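Local coordinates for TENA/THI-4 protein, Domain of Unknown Function with a Heme Oxygenase-like Fold (Shewanella denitrificans OS217, PDB 3DDE) that is of unknown function but adopts an all-helical, heme oxygenase-like fold and may act as an oxidoreductase, at residues I5-L10 with E181-L186; N129-L134 with H187-T192; S25-E30 with A42-E47; A15-S20 with N205-T210. All coordinates share one frame; numbering follows the deposited sequence.

Contact 1: I5-L10 with E181-L186; sequences IDLTKL and EVNEML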
loop_
_atom_site.group_PDB
_atom_site.type_symbol
_atom_site.label_atom_id
_atom_site.label_comp_id
_atom_site.label_asym_id
_atom_site.label_seq_id
_atom_site.Cartn_x
_atom_site.Cartn_y
_atom_site.Cartn_z
ATOM N N ILE A 5 -16.567 20.822 -16.470
ATOM C CA ILE A 5 -15.287 21.491 -16.287
ATOM C C ILE A 5 -15.071 22.514 -17.402
ATOM O O ILE A 5 -15.443 22.289 -18.561
ATOM C CB ILE A 5 -14.102 20.480 -16.145
ATOM C CG1 ILE A 5 -12.869 21.189 -15.562
ATOM C CG2 ILE A 5 -13.795 19.774 -17.463
ATOM C CD1 ILE A 5 -11.751 20.252 -15.160
ATOM N N ASP A 6 -14.528 23.666 -17.017
ATOM C CA ASP A 6 -14.233 24.754 -17.938
ATOM C C ASP A 6 -12.719 24.840 -18.008
ATOM O O ASP A 6 -12.078 25.392 -17.110
ATOM C CB ASP A 6 -14.824 26.066 -17.420
ATOM C CG ASP A 6 -14.470 27.254 -18.293
ATOM O OD1 ASP A 6 -14.335 27.080 -19.524
ATOM O OD2 ASP A 6 -14.344 28.369 -17.741
ATOM N N LEU A 7 -12.158 24.291 -19.081
ATOM C CA LEU A 7 -10.711 24.251 -19.256
ATOM C C LEU A 7 -10.071 25.618 -19.522
ATOM O O LEU A 7 -8.867 25.781 -19.329
ATOM C CB LEU A 7 -10.334 23.229 -20.335
ATOM C CG LEU A 7 -10.706 21.780 -19.977
ATOM C CD1 LEU A 7 -10.353 20.835 -21.115
ATOM C CD2 LEU A 7 -10.039 21.302 -18.671
ATOM N N THR A 8 -10.855 26.599 -19.953
ATOM C CA THR A 8 -10.315 27.940 -20.147
ATOM C C THR A 8 -9.985 28.542 -18.770
ATOM O O THR A 8 -9.012 29.287 -18.626
ATOM C CB THR A 8 -11.273 28.856 -20.948
ATOM O OG1 THR A 8 -12.514 29.010 -20.248
ATOM C CG2 THR A 8 -11.539 28.271 -22.336
ATOM N N LYS A 9 -10.783 28.196 -17.759
ATOM C CA LYS A 9 -10.536 28.657 -16.391
ATOM C C LYS A 9 -9.257 28.028 -15.837
ATOM O O LYS A 9 -8.471 28.719 -15.199
ATOM C CB LYS A 9 -11.722 28.346 -15.474
ATOM N N LEU A 10 -9.047 26.728 -16.070
ATOM C CA LEU A 10 -7.807 26.064 -15.624
ATOM C C LEU A 10 -6.606 26.655 -16.369
ATOM O O LEU A 10 -5.604 26.989 -15.745
ATOM C CB LEU A 10 -7.857 24.540 -15.779
ATOM C CG LEU A 10 -8.629 23.739 -14.722
ATOM C CD1 LEU A 10 -10.121 24.025 -14.796
ATOM C CD2 LEU A 10 -8.370 22.246 -14.884
ATOM N N GLU A 181 -5.665 14.099 -24.961
ATOM C CA GLU A 181 -6.174 12.931 -24.254
ATOM C C GLU A 181 -6.537 13.266 -22.800
ATOM O O GLU A 181 -7.557 12.795 -22.296
ATOM C CB GLU A 181 -5.149 11.782 -24.330
ATOM C CG GLU A 181 -4.901 11.259 -25.755
ATOM C CD GLU A 181 -3.867 10.124 -25.840
ATOM O OE1 GLU A 181 -3.096 9.907 -24.879
ATOM O OE2 GLU A 181 -3.821 9.440 -26.887
ATOM N N VAL A 182 -5.708 14.075 -22.135
ATOM C CA VAL A 182 -5.974 14.507 -20.760
ATOM C C VAL A 182 -7.245 15.361 -20.704
ATOM O O VAL A 182 -8.109 15.154 -19.850
ATOM C CB VAL A 182 -4.799 15.327 -20.172
ATOM C CG1 VAL A 182 -5.190 15.935 -18.836
ATOM C CG2 VAL A 182 -3.541 14.463 -20.021
ATOM N N ASN A 183 -7.349 16.323 -21.613
ATOM C CA ASN A 183 -8.520 17.196 -21.682
ATOM C C ASN A 183 -9.818 16.420 -21.927
ATOM O O ASN A 183 -10.830 16.690 -21.275
ATOM C CB ASN A 183 -8.342 18.282 -22.749
ATOM C CG ASN A 183 -7.264 19.306 -22.387
ATOM O OD1 ASN A 183 -6.563 19.192 -21.367
ATOM N ND2 ASN A 183 -7.122 20.312 -23.244
ATOM N N GLU A 184 -9.792 15.466 -22.862
ATOM C CA GLU A 184 -10.961 14.620 -23.110
ATOM C C GLU A 184 -11.306 13.813 -21.845
ATOM O O GLU A 184 -12.474 13.727 -21.467
ATOM C CB GLU A 184 -10.731 13.685 -24.298
HETATM N N MSE A 185 -10.294 13.254 -21.181
HETATM C CA MSE A 185 -10.510 12.458 -19.956
HETATM C C MSE A 185 -11.084 13.320 -18.823
HETATM O O MSE A 185 -11.978 12.875 -18.100
HETATM C CB MSE A 185 -9.206 11.766 -19.514
HETATM C CG MSE A 185 -9.357 10.661 -18.458
HETATM SE SE MSE A 185 -10.647 9.253 -18.921
HETATM C CE MSE A 185 -10.111 8.942 -20.739
ATOM N N LEU A 186 -10.567 14.543 -18.672
ATOM C CA LEU A 186 -11.097 15.497 -17.688
ATOM C C LEU A 186 -12.601 15.745 -17.888
ATOM O O LEU A 186 -13.362 15.709 -16.915
ATOM C CB LEU A 186 -10.337 16.833 -17.736
ATOM C CG LEU A 186 -8.956 16.897 -17.079
ATOM C CD1 LEU A 186 -8.174 18.102 -17.555
ATOM C CD2 LEU A 186 -9.088 16.902 -15.559
#

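Contact 2: N129-L134 with H187-T192; sequences NPVQRL and HEVCKT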
loop_
_atom_site.group_PDB
_atom_site.type_symbol
_atom_site.label_atom_id
_atom_site.label_comp_id
_atom_site.label_asym_id
_atom_site.label_seq_id
_atom_site.Cartn_x
_atom_site.Cartn_y
_atom_site.Cartn_z
ATOM N N ASN A 129 -10.040 11.824 -4.083
ATOM C CA ASN A 129 -10.820 11.726 -5.298
ATOM C C ASN A 129 -9.904 11.247 -6.419
ATOM O O ASN A 129 -9.004 11.971 -6.808
ATOM C CB ASN A 129 -11.435 13.083 -5.627
ATOM C CG ASN A 129 -12.482 12.995 -6.727
ATOM O OD1 ASN A 129 -12.398 12.130 -7.592
ATOM N ND2 ASN A 129 -13.470 13.872 -6.688
ATOM N N PRO A 130 -10.144 10.043 -6.962
ATOM C CA PRO A 130 -9.251 9.438 -7.977
ATOM C C PRO A 130 -9.005 10.246 -9.248
ATOM O O PRO A 130 -8.037 10.013 -9.960
ATOM C CB PRO A 130 -9.929 8.099 -8.305
ATOM C CG PRO A 130 -11.316 8.219 -7.827
ATOM C CD PRO A 130 -11.304 9.182 -6.678
ATOM N N VAL A 131 -9.886 11.183 -9.511
ATOM C CA VAL A 131 -9.789 12.081 -10.648
ATOM C C VAL A 131 -8.636 13.090 -10.547
ATOM O O VAL A 131 -8.092 13.531 -11.555
ATOM C CB VAL A 131 -11.117 12.885 -10.737
ATOM C CG1 VAL A 131 -10.896 14.260 -11.288
ATOM C CG2 VAL A 131 -12.176 12.099 -11.500
ATOM N N GLN A 132 -8.253 13.407 -9.319
ATOM C CA GLN A 132 -7.352 14.518 -9.030
ATOM C C GLN A 132 -5.968 14.554 -9.682
ATOM O O GLN A 132 -5.468 15.641 -9.942
ATOM C CB GLN A 132 -7.247 14.694 -7.513
ATOM C CG GLN A 132 -6.474 13.599 -6.796
ATOM C CD GLN A 132 -6.562 13.720 -5.291
ATOM O OE1 GLN A 132 -7.044 14.707 -4.779
ATOM N NE2 GLN A 132 -6.100 12.712 -4.586
ATOM N N ARG A 133 -5.355 13.403 -9.957
ATOM C CA ARG A 133 -4.039 13.385 -10.582
ATOM C C ARG A 133 -4.075 13.993 -12.000
ATOM O O ARG A 133 -3.052 14.461 -12.497
ATOM C CB ARG A 133 -3.467 11.966 -10.630
ATOM C CG ARG A 133 -1.988 11.917 -10.959
ATOM C CD ARG A 133 -1.546 10.548 -11.425
ATOM N NE ARG A 133 -0.117 10.547 -11.748
ATOM C CZ ARG A 133 0.407 10.982 -12.887
ATOM N NH1 ARG A 133 -0.356 11.507 -13.846
ATOM N NH2 ARG A 133 1.717 10.936 -13.056
ATOM N N LEU A 134 -5.243 13.985 -12.649
ATOM C CA LEU A 134 -5.408 14.604 -13.960
ATOM C C LEU A 134 -5.016 16.093 -13.945
ATOM O O LEU A 134 -4.661 16.648 -14.988
ATOM C CB LEU A 134 -6.842 14.438 -14.464
ATOM C CG LEU A 134 -7.339 13.044 -14.855
ATOM C CD1 LEU A 134 -8.837 13.073 -15.131
ATOM C CD2 LEU A 134 -6.569 12.504 -16.080
ATOM N N HIS A 187 -13.024 15.990 -19.135
ATOM C CA HIS A 187 -14.448 16.207 -19.442
ATOM C C HIS A 187 -15.287 14.950 -19.141
ATOM O O HIS A 187 -16.443 15.048 -18.744
ATOM C CB HIS A 187 -14.661 16.603 -20.909
ATOM C CG HIS A 187 -14.175 17.980 -21.266
ATOM N ND1 HIS A 187 -14.459 19.095 -20.504
ATOM C CD2 HIS A 187 -13.527 18.436 -22.366
ATOM C CE1 HIS A 187 -13.951 20.167 -21.087
ATOM N NE2 HIS A 187 -13.382 19.797 -22.220
ATOM N N GLU A 188 -14.690 13.773 -19.323
ATOM C CA GLU A 188 -15.375 12.490 -19.091
ATOM C C GLU A 188 -15.557 12.133 -17.612
ATOM O O GLU A 188 -16.628 11.676 -17.212
ATOM C CB GLU A 188 -14.627 11.359 -19.829
ATOM C CG GLU A 188 -14.911 9.906 -19.376
ATOM C CD GLU A 188 -16.345 9.434 -19.597
ATOM O OE1 GLU A 188 -17.108 10.082 -20.362
ATOM O OE2 GLU A 188 -16.694 8.378 -19.010
ATOM N N VAL A 189 -14.523 12.339 -16.805
ATOM C CA VAL A 189 -14.570 11.930 -15.391
ATOM C C VAL A 189 -15.065 12.995 -14.393
ATOM O O VAL A 189 -15.432 12.641 -13.277
ATOM C CB VAL A 189 -13.207 11.341 -14.919
ATOM C CG1 VAL A 189 -12.828 10.149 -15.786
ATOM C CG2 VAL A 189 -12.103 12.402 -14.937
ATOM N N CYS A 190 -15.076 14.270 -14.770
ATOM C CA CYS A 190 -15.567 15.321 -13.869
ATOM C C CYS A 190 -17.096 15.465 -13.950
ATOM O O CYS A 190 -17.635 16.034 -14.903
ATOM C CB CYS A 190 -14.899 16.658 -14.168
ATOM S SG CYS A 190 -13.148 16.709 -13.755
ATOM N N LYS A 191 -17.777 14.946 -12.930
ATOM C CA LYS A 191 -19.239 14.962 -12.852
ATOM C C LYS A 191 -19.795 16.036 -11.906
ATOM O O LYS A 191 -20.889 16.571 -12.138
ATOM C CB LYS A 191 -19.728 13.594 -12.371
ATOM C CG LYS A 191 -19.208 12.411 -13.184
ATOM C CD LYS A 191 -19.685 12.490 -14.624
ATOM C CE LYS A 191 -19.366 11.226 -15.403
ATOM N NZ LYS A 191 -19.950 11.310 -16.777
ATOM N N THR A 192 -19.062 16.322 -10.831
ATOM C CA THR A 192 -19.470 17.314 -9.832
ATOM C C THR A 192 -18.412 18.390 -9.703
ATOM O O THR A 192 -17.312 18.254 -10.223
ATOM C CB THR A 192 -19.669 16.688 -8.432
ATOM O OG1 THR A 192 -18.437 16.135 -7.962
ATOM C CG2 THR A 192 -20.722 15.599 -8.468
#

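Contact 3: S25-E30 with A42-E47; sequences SPFIHE and AIYMTE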
loop_
_atom_site.group_PDB
_atom_site.type_symbol
_atom_site.label_atom_id
_atom_site.label_comp_id
_atom_site.label_asym_id
_atom_site.label_seq_id
_atom_site.Cartn_x
_atom_site.Cartn_y
_atom_site.Cartn_z
ATOM N N SER A 25 11.941 33.186 -10.364
ATOM C CA SER A 25 13.018 32.191 -10.268
ATOM C C SER A 25 14.382 32.715 -10.714
ATOM O O SER A 25 14.548 33.092 -11.879
ATOM C CB SER A 25 12.689 30.959 -11.111
ATOM O OG SER A 25 13.731 30.002 -11.015
ATOM N N PRO A 26 15.378 32.737 -9.803
ATOM C CA PRO A 26 16.698 33.182 -10.232
ATOM C C PRO A 26 17.297 32.226 -11.257
ATOM O O PRO A 26 18.111 32.638 -12.091
ATOM C CB PRO A 26 17.522 33.139 -8.941
ATOM C CG PRO A 26 16.561 33.143 -7.861
ATOM C CD PRO A 26 15.384 32.400 -8.376
ATOM N N PHE A 27 16.928 30.949 -11.149
ATOM C CA PHE A 27 17.354 29.909 -12.082
ATOM C C PHE A 27 16.922 30.297 -13.497
ATOM O O PHE A 27 17.739 30.311 -14.422
ATOM C CB PHE A 27 16.751 28.550 -11.675
ATOM C CG PHE A 27 16.996 27.441 -12.671
ATOM C CD1 PHE A 27 18.128 26.644 -12.585
ATOM C CD2 PHE A 27 16.085 27.195 -13.692
ATOM C CE1 PHE A 27 18.357 25.627 -13.517
ATOM C CE2 PHE A 27 16.301 26.189 -14.615
ATOM C CZ PHE A 27 17.444 25.403 -14.532
ATOM N N ILE A 28 15.646 30.642 -13.651
ATOM C CA ILE A 28 15.092 31.024 -14.951
ATOM C C ILE A 28 15.745 32.295 -15.498
ATOM O O ILE A 28 16.004 32.374 -16.697
ATOM C CB ILE A 28 13.551 31.228 -14.897
ATOM C CG1 ILE A 28 12.815 29.961 -14.432
ATOM C CG2 ILE A 28 13.017 31.657 -16.255
ATOM C CD1 ILE A 28 12.860 28.799 -15.392
ATOM N N HIS A 29 16.025 33.286 -14.645
ATOM C CA HIS A 29 16.655 34.518 -15.141
ATOM C C HIS A 29 18.082 34.220 -15.582
ATOM O O HIS A 29 18.519 34.710 -16.609
ATOM C CB HIS A 29 16.676 35.680 -14.139
ATOM C CG HIS A 29 15.376 35.909 -13.436
ATOM N ND1 HIS A 29 15.287 36.652 -12.279
ATOM C CD2 HIS A 29 14.133 35.423 -13.672
ATOM C CE1 HIS A 29 14.033 36.654 -11.859
ATOM N NE2 HIS A 29 13.315 35.904 -12.680
ATOM N N GLU A 30 18.801 33.423 -14.795
ATOM C CA GLU A 30 20.177 33.045 -15.126
ATOM C C GLU A 30 20.223 32.446 -16.538
ATOM O O GLU A 30 21.110 32.772 -17.337
ATOM C CB GLU A 30 20.695 32.035 -14.092
ATOM C CG GLU A 30 22.089 31.463 -14.328
ATOM C CD GLU A 30 23.221 32.425 -14.017
ATOM O OE1 GLU A 30 22.965 33.605 -13.695
ATOM O OE2 GLU A 30 24.386 31.981 -14.094
ATOM N N ALA A 42 22.877 20.021 -15.898
ATOM C CA ALA A 42 22.977 18.684 -15.303
ATOM C C ALA A 42 22.255 18.595 -13.952
ATOM O O ALA A 42 21.478 17.671 -13.726
ATOM C CB ALA A 42 24.431 18.302 -15.133
ATOM N N ILE A 43 22.535 19.540 -13.058
ATOM C CA ILE A 43 21.901 19.581 -11.728
ATOM C C ILE A 43 20.383 19.517 -11.875
ATOM O O ILE A 43 19.723 18.677 -11.252
ATOM C CB ILE A 43 22.283 20.858 -10.953
ATOM C CG1 ILE A 43 23.752 20.787 -10.507
ATOM C CG2 ILE A 43 21.359 21.054 -9.740
ATOM C CD1 ILE A 43 24.318 22.097 -9.965
ATOM N N TYR A 44 19.857 20.378 -12.737
ATOM C CA TYR A 44 18.447 20.387 -13.048
ATOM C C TYR A 44 17.910 19.109 -13.733
ATOM O O TYR A 44 16.820 18.654 -13.393
ATOM C CB TYR A 44 18.091 21.603 -13.892
ATOM C CG TYR A 44 16.710 21.491 -14.488
ATOM C CD1 TYR A 44 15.565 21.833 -13.761
ATOM C CD2 TYR A 44 16.553 21.002 -15.781
ATOM C CE1 TYR A 44 14.304 21.698 -14.329
ATOM C CE2 TYR A 44 15.321 20.861 -16.348
ATOM C CZ TYR A 44 14.210 21.215 -15.642
ATOM O OH TYR A 44 13.018 21.051 -16.294
HETATM N N MSE A 45 18.633 18.553 -14.708
HETATM C CA MSE A 45 18.177 17.337 -15.413
HETATM C C MSE A 45 18.220 16.123 -14.482
HETATM O O MSE A 45 17.428 15.175 -14.632
HETATM C CB MSE A 45 18.998 17.071 -16.691
HETATM C CG MSE A 45 18.793 18.053 -17.863
HETATM SE SE MSE A 45 16.851 18.242 -18.507
HETATM C CE MSE A 45 16.456 16.313 -18.790
ATOM N N THR A 46 19.132 16.157 -13.510
ATOM C CA THR A 46 19.227 15.095 -12.510
ATOM C C THR A 46 17.960 15.046 -11.670
ATOM O O THR A 46 17.439 13.964 -11.422
ATOM C CB THR A 46 20.463 15.277 -11.619
ATOM O OG1 THR A 46 21.631 15.229 -12.443
ATOM C CG2 THR A 46 20.553 14.197 -10.562
ATOM N N GLU A 47 17.447 16.202 -11.231
ATOM C CA GLU A 47 16.215 16.212 -10.434
ATOM C C GLU A 47 15.001 15.830 -11.271
ATOM O O GLU A 47 14.050 15.216 -10.766
ATOM C CB GLU A 47 15.966 17.556 -9.743
ATOM C CG GLU A 47 17.037 17.920 -8.740
ATOM C CD GLU A 47 17.367 16.769 -7.822
ATOM O OE1 GLU A 47 16.476 16.365 -7.043
ATOM O OE2 GLU A 47 18.518 16.265 -7.895
#

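Contact 4: A15-S20 with N205-T210; sequences ATMWDS and NSLVLT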
loop_
_atom_site.group_PDB
_atom_site.type_symbol
_atom_site.label_atom_id
_atom_site.label_comp_id
_atom_site.label_asym_id
_atom_site.label_seq_id
_atom_site.Cartn_x
_atom_site.Cartn_y
_atom_site.Cartn_z
ATOM N N ALA A 15 -1.567 29.806 -16.469
ATOM C CA ALA A 15 -0.860 30.948 -17.058
ATOM C C ALA A 15 -0.428 31.974 -15.995
ATOM O O ALA A 15 0.641 32.592 -16.107
ATOM C CB ALA A 15 -1.726 31.627 -18.143
ATOM N N THR A 16 -1.267 32.159 -14.979
ATOM C CA THR A 16 -0.958 33.066 -13.878
ATOM C C THR A 16 0.191 32.519 -13.037
ATOM O O THR A 16 1.064 33.270 -12.611
ATOM C CB THR A 16 -2.196 33.307 -12.985
ATOM O OG1 THR A 16 -3.158 34.083 -13.710
ATOM C CG2 THR A 16 -1.825 34.067 -11.733
HETATM N N MSE A 17 0.194 31.212 -12.802
HETATM C CA MSE A 17 1.255 30.567 -12.017
HETATM C C MSE A 17 2.618 30.568 -12.710
HETATM O O MSE A 17 3.626 30.831 -12.054
HETATM C CB MSE A 17 0.863 29.140 -11.640
HETATM C CG MSE A 17 -0.265 29.107 -10.636
HETATM SE SE MSE A 17 -0.773 27.338 -10.169
HETATM C CE MSE A 17 0.808 26.736 -9.303
ATOM N N TRP A 18 2.659 30.254 -14.006
ATOM C CA TRP A 18 3.927 30.288 -14.758
ATOM C C TRP A 18 4.518 31.700 -14.768
ATOM O O TRP A 18 5.722 31.893 -14.576
ATOM C CB TRP A 18 3.759 29.772 -16.192
ATOM C CG TRP A 18 3.761 28.289 -16.283
ATOM C CD1 TRP A 18 2.732 27.482 -16.669
ATOM C CD2 TRP A 18 4.854 27.419 -15.958
ATOM N NE1 TRP A 18 3.119 26.160 -16.615
ATOM C CE2 TRP A 18 4.418 26.097 -16.183
ATOM C CE3 TRP A 18 6.164 27.633 -15.508
ATOM C CZ2 TRP A 18 5.247 24.987 -15.970
ATOM C CZ3 TRP A 18 6.987 26.531 -15.294
ATOM C CH2 TRP A 18 6.527 25.225 -15.527
ATOM N N ASP A 19 3.663 32.686 -14.982
ATOM C CA ASP A 19 4.094 34.074 -14.972
ATOM C C ASP A 19 4.882 34.402 -13.696
ATOM O O ASP A 19 5.934 35.040 -13.734
ATOM C CB ASP A 19 2.876 34.987 -15.069
ATOM C CG ASP A 19 3.243 36.446 -15.015
ATOM O OD1 ASP A 19 4.335 36.805 -15.510
ATOM O OD2 ASP A 19 2.434 37.229 -14.482
ATOM N N SER A 20 4.353 33.964 -12.567
ATOM C CA SER A 20 4.989 34.184 -11.285
ATOM C C SER A 20 6.313 33.426 -11.163
ATOM O O SER A 20 7.321 33.998 -10.747
ATOM C CB SER A 20 4.030 33.756 -10.174
ATOM O OG SER A 20 4.689 33.727 -8.927
ATOM N N ASN A 205 -0.896 22.605 -6.563
ATOM C CA ASN A 205 0.143 22.215 -5.628
ATOM C C ASN A 205 1.260 21.487 -6.317
ATOM O O ASN A 205 2.414 21.709 -6.001
ATOM C CB ASN A 205 -0.405 21.435 -4.416
ATOM C CG ASN A 205 0.564 21.452 -3.228
ATOM O OD1 ASN A 205 0.946 22.530 -2.735
ATOM N ND2 ASN A 205 0.961 20.269 -2.757
ATOM N N SER A 206 0.951 20.627 -7.275
ATOM C CA SER A 206 2.018 19.925 -8.003
ATOM C C SER A 206 2.944 20.930 -8.717
ATOM O O SER A 206 4.148 20.706 -8.787
ATOM C CB SER A 206 1.453 18.873 -8.975
ATOM O OG SER A 206 0.557 19.455 -9.908
ATOM N N LEU A 207 2.392 22.033 -9.221
ATOM C CA LEU A 207 3.177 23.062 -9.907
ATOM C C LEU A 207 3.954 23.908 -8.895
ATOM O O LEU A 207 5.107 24.234 -9.127
ATOM C CB LEU A 207 2.265 23.913 -10.806
ATOM C CG LEU A 207 2.899 24.995 -11.695
ATOM C CD1 LEU A 207 4.104 24.492 -12.443
ATOM C CD2 LEU A 207 1.870 25.564 -12.660
ATOM N N VAL A 208 3.325 24.252 -7.772
ATOM C CA VAL A 208 4.023 24.941 -6.672
ATOM C C VAL A 208 5.237 24.104 -6.211
ATOM O O VAL A 208 6.353 24.611 -6.031
ATOM C CB VAL A 208 3.064 25.191 -5.468
ATOM C CG1 VAL A 208 3.847 25.592 -4.196
ATOM C CG2 VAL A 208 2.006 26.253 -5.836
ATOM N N LEU A 209 5.019 22.801 -6.049
ATOM C CA LEU A 209 6.091 21.908 -5.600
ATOM C C LEU A 209 7.194 21.713 -6.649
ATOM O O LEU A 209 8.366 21.585 -6.298
ATOM C CB LEU A 209 5.512 20.570 -5.155
ATOM C CG LEU A 209 4.650 20.570 -3.897
ATOM C CD1 LEU A 209 4.370 19.131 -3.528
ATOM C CD2 LEU A 209 5.298 21.322 -2.704
ATOM N N THR A 210 6.814 21.699 -7.927
ATOM C CA THR A 210 7.779 21.600 -9.008
ATOM C C THR A 210 8.634 22.882 -9.047
ATOM O O THR A 210 9.823 22.815 -9.271
ATOM C CB THR A 210 7.096 21.352 -10.377
ATOM O OG1 THR A 210 6.250 20.197 -10.292
ATOM C CG2 THR A 210 8.134 21.121 -11.481
#

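Contact 1: I5-L10 with E181-L186
L7 carries the apolar side of this contact, sending one methyl to N183 and the other to L186. Its CD1 lies 3.6 Å from N183 CB and 3.7 Å from N183 CG, so the methyl rests where the aliphatic root of the asparagine passes into its amide; the two side chains slant across each other. The second branch, L7 CD2, stands 3.9 Å from L186 CD1 in ordinary leucine-to-leucine van der Waals contact. With L7 CG anti to the carbonyl carbon (chi1 -64°) the fork is turned toward helix 166-189; the second torsion (178°) carries CD1 straight on to N183, and CD2 branches aside to L186. I5 adds a looser layer: its CD1 comes within 4.3 Å of L186 CD2, while its CG2 is 4.1 Å from the backbone O of L186.

The side-chain hydrogen bond here lies within 5-10. D6 occupies the N-cap position of helix 7-24, and T8 OG1 donates to D6 OD1 over 2.8 Å, meeting the carboxylate on its syn side but 29° out of its plane. The D6 side chain faces solvent, well clear of helix 166-189, so the polar turn and the apolar patch lie on different sides of the same short segment.

L10 and L186 also pack on V199 of helix 193-223, and L186 on L134, which extends the patch inward. With van der Waals contacts, mostly apolar, spanning the interface, 198 Å² of buried surface in all, the beginning of helix 7-24 is seated on helix 166-189 by shape and hydrophobicity, without a directional bond between the two segments to fix its register.

Contact 2: N129-L134 with H187-T192
V189 meets two side chains of the opposite segment mainly through one methyl, CG2. V131 CG2 stands 3.5 Å from V189 CG2, with V189 CB at 3.7 Å from the same V131 methyl; the two valine side chains pass alongside one another, pointing opposite ways. Roughly at right angles to this approach, L134 CD1 reaches tip to tip to within 3.3 Å of V189 CG2. Both methyl pairs are closer than normal van der Waals contact, which marks this as a tightly packed spot. The torsion of V189 (chi1 -58°) sets CG2 between its backbone N and carbonyl carbon, where it projects at both partners. A longer contact joins V131 CG1 to C190 SG at 4.1 Å. All four residues are buried.

Hydrogen bonds shape the 129-134 turn. N129 OD1 accepts from V131 N over 3.3 Å with a nearly straight N-H...O angle of 164°, although the donor is tilted 34° from the carbonyl plane. This bond forms an Asx turn and is consistent with holding the bend from which V131 projects. Beyond the segments, N129 ND2 is bonded to D195 OD1, while D195 OD2 accepts from K191 N, so one carboxylate ties the turn to the chain just past helix 166-189. Y73 of helix 71-84 packs on both L134 and V189, adding an aromatic neighbour to the aliphatic cluster.

Here the Asx turn in the connection between helices 112-126 and 134-141 meets the C-terminal end of helix 166-189, an interhelical turn packed on a helix C-terminus at one end of the heme oxygenase-like helical bundle.

Contact 3: S25-E30 with A42-E47
F27 and Y44 make the whole of the contact between these two segments. The far end of the phenylalanine ring does the touching: F27 CZ is 3.9 Å from Y44 CB and 4.0 Å from Y44 CG, and F27 CE1 also approaches the tyrosine CB. The ring centroids are 5.6 Å apart with the planes inclined at 33°, an oblique aromatic pair in which the side chains cross at roughly a right angle. Each CG is anti to its own backbone N (chi1 173° for F27, 167° for Y44), and these extended settings bring the rings together between backbones whose CA atoms stay 9.6 Å apart. I28 CD1 lies at the edge of the F27 ring, in its plane.

This pair joins the short helix 26-32 to helix 38-52 within the heme oxygenase-like bundle. L214 of helix 193-223 also packs on F27, and F168 of helix 166-189 on Y44, so two further helices flank the aromatic pair.

Farther out, S25 occupies the N-cap position of helix 26-32, its OG accepting a weak bond from I28 N at 3.3 Å. On helix 38-52, T46 OG1 donates to A42 O over 2.8 Å from above the carbonyl plane, and T46 N gives that oxygen a second bond.

Contact 4: A15-S20 with N205-T210
L207 faces M17 and W18 along its whole length. Its CB comes first, 3.5 Å from the CE methyl of selenomethionine M17, and CG follows at 3.6 Å from the same CE. At the fork the branches part. CD2 stays with M17, 3.7 Å from M17 CE and 3.9 Å from M17 CB, so the selenomethionine folds around this branch. CD1 turns to W18, lying 3.7 Å from W18 CZ2 and over one face of the indole; it sits above the six-membered ring, displaced toward the rim, in a CH-pi contact. L207 CG is anti to the backbone N (chi1 -176°), which points the fork at helix 7-24, and the second torsion then divides the methyls between W18 and M17.

The side chains bridge helices 7-24 and 193-223, whose segments run nearly parallel at 11° with their axes 11.1 Å apart, a side-by-side pair in the heme oxygenase-like bundle. Replacing L207, an alanine here removes CG and both methyls, and is likely to leave the W18 face without its CH-pi partner and M17 with fewer contacts along its length.

M17 bends at chi3 (65°), and this turn carries M17 CE onto V208 CG2 as well, at 3.7 Å. W18 is positioned from outside the pair by a ring stack with Y146, and W139 of helix 134-141 packs on L207. V208 lies near the assembly interface, touching R212 of the second subunit, while N205 ND2 is hydrogen-bonded to T116 OG1 of that subunit.

Contacts 1 and 2 form one continuous patch, with centres 10 Å apart and helix 166-189 common to both: L186 CD2 packs 3.5 Å from L134 CB, and L7 CD1 lies 3.4 Å from H187 NE2. Contact 4 shares helix 7-24 with contact 1; their centres are 17 Å apart and their nearest atoms about 5 Å apart, so they hold that helix at two successive places. Contact 3 lies across the chain's centre from contacts 1 and 2, with centres 29 and 32 Å away, and 15 Å from the centre of contact 4. Contact 4 therefore lies between contact 3 and the pair of contacts 1 and 2, and among the four it alone reaches the second subunit.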